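Local coordinates for protein pyruvate formate-lyase 2 (Archaeoglobus fulgidus, PDB 2F3O) that is of unknown physiological function but belongs to the glycyl radical enzymes and probably acts as a lyase, at residues N368-I373 with Y421-C426; L398-A403 with M721-N726. All blocks are in the same frame, centred on the assembly; numbering follows the deposited sequence.

Both contacts are buried and both use the same mixed sheet, in which strands 368-373 and 396-400 are neighbours; they illustrate how one sheet can carry different chemistry on its face and between its hydrogen-bonded strands. Contact 1 is polar: long side chains reach from the sheet to the separate hairpin strand and turn at 421-426, with no backbone pairing between them. Contact 2 is an antiparallel pairing of strands 396-400 and 722-728, continued by packing of the first helical turn on Met-721 and cemented by backbone bonds and mostly apolar side chains. The two meet where Tyr-421 bonds to Asp-401 and where the rings of His-370 and Phe-399 touch, so they adjoin across neighbouring strands.

Contact 1: N368-I373 with Y421-C426; sequences NVHVRI and YTTDGC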
# COMPACT_ATOMS: atom_id res chain seq x y z
N ASN A 368 4.07 22.86 -34.42
CA ASN A 368 2.86 22.23 -34.87
C ASN A 368 1.75 22.91 -34.13
O ASN A 368 1.56 22.65 -32.95
CB ASN A 368 2.85 20.75 -34.55
CG ASN A 368 1.95 19.98 -35.48
OD1 ASN A 368 1.10 20.57 -36.14
ND2 ASN A 368 2.12 18.68 -35.54
N VAL A 369 1.03 23.81 -34.78
CA VAL A 369 -0.01 24.54 -34.06
C VAL A 369 -1.38 23.87 -34.02
O VAL A 369 -1.98 23.52 -35.04
CB VAL A 369 0.01 26.05 -34.35
CG1 VAL A 369 1.00 26.33 -35.46
CG2 VAL A 369 -1.38 26.60 -34.60
N HIS A 370 -1.86 23.67 -32.79
CA HIS A 370 -3.05 22.90 -32.54
C HIS A 370 -4.11 23.76 -31.93
O HIS A 370 -3.91 24.37 -30.89
CB HIS A 370 -2.71 21.78 -31.58
CG HIS A 370 -1.78 20.77 -32.15
ND1 HIS A 370 -1.04 19.92 -31.36
CD2 HIS A 370 -1.46 20.46 -33.42
CE1 HIS A 370 -0.32 19.12 -32.12
NE2 HIS A 370 -0.56 19.43 -33.38
N VAL A 371 -5.25 23.82 -32.60
CA VAL A 371 -6.31 24.73 -32.18
C VAL A 371 -7.48 23.93 -31.65
O VAL A 371 -8.11 23.16 -32.37
CB VAL A 371 -6.79 25.64 -33.33
CG1 VAL A 371 -7.59 26.79 -32.78
CG2 VAL A 371 -5.62 26.18 -34.12
N ARG A 372 -7.76 24.10 -30.36
CA ARG A 372 -8.95 23.54 -29.74
C ARG A 372 -10.16 24.43 -30.03
O ARG A 372 -10.16 25.65 -29.77
CB ARG A 372 -8.75 23.41 -28.23
CG ARG A 372 -7.89 22.25 -27.76
CD ARG A 372 -7.78 22.23 -26.22
NE ARG A 372 -9.09 22.35 -25.58
CZ ARG A 372 -9.30 22.27 -24.27
NH1 ARG A 372 -8.29 22.02 -23.45
NH2 ARG A 372 -10.53 22.40 -23.77
N ILE A 373 -11.20 23.83 -30.59
CA ILE A 373 -12.47 24.51 -30.74
C ILE A 373 -13.59 23.65 -30.21
O ILE A 373 -13.45 22.42 -30.09
CB ILE A 373 -12.78 24.85 -32.19
CG1 ILE A 373 -12.55 23.65 -33.09
CG2 ILE A 373 -11.91 25.99 -32.70
CD1 ILE A 373 -12.63 24.03 -34.52
N TYR A 421 -7.30 19.90 -21.23
CA TYR A 421 -6.34 19.03 -21.87
C TYR A 421 -5.43 19.83 -22.77
O TYR A 421 -5.73 20.96 -23.13
CB TYR A 421 -6.99 17.89 -22.63
CG TYR A 421 -7.63 18.26 -23.95
CD1 TYR A 421 -6.97 18.11 -25.17
CD2 TYR A 421 -8.94 18.75 -23.98
CE1 TYR A 421 -7.58 18.44 -26.37
CE2 TYR A 421 -9.56 19.08 -25.17
CZ TYR A 421 -8.88 18.93 -26.35
OH TYR A 421 -9.54 19.26 -27.51
N THR A 422 -4.32 19.21 -23.12
CA THR A 422 -3.39 19.76 -24.07
C THR A 422 -3.16 18.76 -25.19
O THR A 422 -3.58 17.60 -25.12
CB THR A 422 -2.05 20.05 -23.42
OG1 THR A 422 -1.18 20.71 -24.37
CG2 THR A 422 -1.41 18.75 -22.94
N THR A 423 -2.49 19.21 -26.23
CA THR A 423 -2.10 18.34 -27.28
C THR A 423 -0.56 18.30 -27.32
O THR A 423 0.10 19.16 -26.76
CB THR A 423 -2.69 18.82 -28.61
OG1 THR A 423 -2.10 20.07 -28.95
CG2 THR A 423 -4.21 19.06 -28.50
N ASP A 424 -0.01 17.28 -27.96
CA ASP A 424 1.43 17.24 -28.26
C ASP A 424 1.65 16.39 -29.52
O ASP A 424 0.81 15.54 -29.88
CB ASP A 424 2.24 16.66 -27.09
CG ASP A 424 1.84 15.22 -26.74
OD1 ASP A 424 0.84 15.05 -26.01
OD2 ASP A 424 2.53 14.27 -27.19
N GLY A 425 2.78 16.62 -30.18
CA GLY A 425 3.12 15.89 -31.40
C GLY A 425 2.26 16.23 -32.60
O GLY A 425 2.12 17.40 -32.95
N CYS A 426 1.69 15.22 -33.25
CA CYS A 426 0.72 15.44 -34.29
C CYS A 426 -0.68 15.72 -33.76
O CYS A 426 -1.22 16.83 -33.89
CB CYS A 426 0.60 14.21 -35.14
SG CYS A 426 2.14 13.63 -35.72
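Thr-423 OG1 has two partners: His-370 ND1 at 2.6 Å, in a bond where either could be the donor, and the hydroxyl of Thr-336. This oxygen lies in the plane of the imidazole, at its edge; a chi1 of 66° places it between the backbone N and carbonyl carbon, facing the ring. The guanidinium of Arg-372 lies flat on the Tyr-421 ring, centres 3.9 Å apart and planes 12° from parallel. A bend at chi3 brings Arg-372 NH1 to Tyr-421 O, at 2.8 Å. NE forms a salt bridge with Asp-401, which also bonds Tyr-421 OH. A methionine in place of Arg-372 would probably leave Asp-401 without its charge partner and the Tyr-421 carbonyl without this donor. Asn-368 ND2 makes a weak bond to Gly-425 O (2.9 Å) but also bonds Gly-752 O, at the predicted glycyl radical site, linking the turn at Gly-425 to that loop. The turn borders a bound glycerol, its sequence consistent with the family's cysteine loop. Strand 368-373 runs between 334-338 and 396-400, with Val-371 and Ile-373 on helix 379-390; strand 421-424 pairs with 428-431, facing the side of the sheet that carries His-370 and Arg-372.

Contact 2: L398-A403 with M721-N726; sequences LFFDDA and MHVQFN
Phe-399 and His-722 point the same way from neighbouring strands, their rings oblique at 59° with centroids 5.2 Å apart. His-722 CD2 rides over one face of the phenylalanine, offset toward the rim, while His-722 ND1 bonds Leu-691 N. On the opposite face of the sheet Leu-398 and Val-723 lie side by side, Leu-398 CB touching Val-723 CG1 at 3.8 Å. That methyl, held between the backbone N and carbonyl carbon (chi1 76°), also meets the Phe-400 ring edge at CE1, 3.7 Å away. Leu-398 CD1 approaches the ring edge of Phe-725. In the backbone, Leu-398 N bonds Val-723 O (2.8 Å), Val-723 N returns to Leu-398 O (3.0 Å), and Phe-400 N gives a third bond to Met-721 O. Met-721 runs out with CG anti to the backbone N (chi1 -176°) and bends at its end, setting CE against Ala-403 O, in the helix that Phe-400 N-caps, while Ala-403 CB packs on Met-721 CB. The pairing joins a strand of the pyruvate formate lyase-like region to one of the glycine radical region within one sheet, between strands 368-373 and 692-696: helices 379-390 and 704-717 cover the Leu-398 face, whereas Phe-399 meets His-370 on the other.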
# COMPACT_ATOMS: atom_id res chain seq x y z
N LEU A 398 -7.16 21.12 -36.16
CA LEU A 398 -8.34 21.45 -35.38
C LEU A 398 -8.74 20.30 -34.47
O LEU A 398 -8.85 19.16 -34.92
CB LEU A 398 -9.49 21.83 -36.31
CG LEU A 398 -9.23 23.13 -37.08
CD1 LEU A 398 -10.32 23.37 -38.08
CD2 LEU A 398 -9.11 24.31 -36.12
N PHE A 399 -8.93 20.60 -33.20
CA PHE A 399 -9.24 19.59 -32.20
C PHE A 399 -10.59 19.90 -31.57
O PHE A 399 -10.81 21.00 -31.06
CB PHE A 399 -8.16 19.55 -31.13
CG PHE A 399 -6.85 18.97 -31.61
CD1 PHE A 399 -5.95 19.73 -32.33
CD2 PHE A 399 -6.51 17.66 -31.32
CE1 PHE A 399 -4.77 19.19 -32.77
CE2 PHE A 399 -5.32 17.13 -31.74
CZ PHE A 399 -4.45 17.89 -32.46
N PHE A 400 -11.50 18.93 -31.59
CA PHE A 400 -12.86 19.17 -31.14
C PHE A 400 -13.06 18.71 -29.71
O PHE A 400 -12.96 17.52 -29.43
CB PHE A 400 -13.85 18.53 -32.13
CG PHE A 400 -13.74 19.10 -33.52
CD1 PHE A 400 -12.97 18.48 -34.50
CD2 PHE A 400 -14.35 20.31 -33.85
CE1 PHE A 400 -12.83 19.03 -35.76
CE2 PHE A 400 -14.22 20.86 -35.13
CZ PHE A 400 -13.46 20.22 -36.08
N ASP A 401 -13.31 19.67 -28.82
CA ASP A 401 -13.31 19.44 -27.37
C ASP A 401 -14.25 18.34 -26.88
O ASP A 401 -13.87 17.51 -26.06
CB ASP A 401 -13.65 20.72 -26.62
CG ASP A 401 -12.47 21.62 -26.46
OD1 ASP A 401 -11.36 21.20 -26.81
OD2 ASP A 401 -12.65 22.75 -25.97
N ASP A 402 -15.47 18.35 -27.37
CA ASP A 402 -16.46 17.33 -27.09
C ASP A 402 -15.93 15.89 -27.20
O ASP A 402 -16.04 15.14 -26.24
CB ASP A 402 -17.63 17.52 -28.04
CG ASP A 402 -18.88 16.83 -27.56
OD1 ASP A 402 -19.67 17.54 -26.89
OD2 ASP A 402 -19.05 15.61 -27.84
N ALA A 403 -15.35 15.52 -28.34
CA ALA A 403 -14.87 14.15 -28.56
C ALA A 403 -13.62 13.84 -27.77
O ALA A 403 -13.39 12.70 -27.39
CB ALA A 403 -14.57 13.92 -30.05
N MET A 721 -12.93 13.97 -33.95
CA MET A 721 -11.98 14.41 -32.92
C MET A 721 -11.05 15.46 -33.48
O MET A 721 -10.85 16.52 -32.88
CB MET A 721 -11.15 13.23 -32.38
CG MET A 721 -10.22 13.63 -31.23
SD MET A 721 -9.45 12.23 -30.37
CE MET A 721 -10.85 11.52 -29.53
N HIS A 722 -10.50 15.18 -34.65
CA HIS A 722 -9.49 16.05 -35.21
C HIS A 722 -9.69 16.17 -36.71
O HIS A 722 -10.07 15.21 -37.37
CB HIS A 722 -8.11 15.51 -34.83
CG HIS A 722 -7.01 15.84 -35.78
ND1 HIS A 722 -6.76 15.10 -36.92
CD2 HIS A 722 -6.04 16.79 -35.74
CE1 HIS A 722 -5.72 15.60 -37.56
NE2 HIS A 722 -5.26 16.63 -36.86
N VAL A 723 -9.49 17.37 -37.25
CA VAL A 723 -9.48 17.55 -38.69
C VAL A 723 -8.36 18.51 -39.04
O VAL A 723 -8.03 19.40 -38.25
CB VAL A 723 -10.86 18.06 -39.22
CG1 VAL A 723 -11.10 19.55 -38.94
CG2 VAL A 723 -11.01 17.77 -40.71
N GLN A 724 -7.73 18.30 -40.19
CA GLN A 724 -6.78 19.26 -40.71
C GLN A 724 -6.91 19.38 -42.22
O GLN A 724 -7.26 18.41 -42.91
CB GLN A 724 -5.35 18.87 -40.34
CG GLN A 724 -4.94 17.54 -40.88
CD GLN A 724 -3.51 17.24 -40.60
OE1 GLN A 724 -2.88 17.86 -39.75
NE2 GLN A 724 -2.97 16.26 -41.31
N PHE A 725 -6.62 20.56 -42.73
CA PHE A 725 -6.85 20.86 -44.13
C PHE A 725 -5.62 21.19 -44.95
O PHE A 725 -4.67 21.79 -44.47
CB PHE A 725 -7.79 22.03 -44.23
CG PHE A 725 -9.18 21.75 -43.76
CD1 PHE A 725 -9.65 22.33 -42.58
CD2 PHE A 725 -10.03 20.92 -44.50
CE1 PHE A 725 -10.94 22.09 -42.15
CE2 PHE A 725 -11.31 20.66 -44.07
CZ PHE A 725 -11.78 21.25 -42.89
N ASN A 726 -5.69 20.82 -46.21
CA ASN A 726 -4.70 21.22 -47.20
C ASN A 726 -5.35 21.92 -48.37
O ASN A 726 -6.31 21.41 -48.96
CB ASN A 726 -3.96 20.00 -47.72
CG ASN A 726 -2.70 19.73 -46.96
OD1 ASN A 726 -2.07 20.65 -46.43
ND2 ASN A 726 -2.31 18.46 -46.91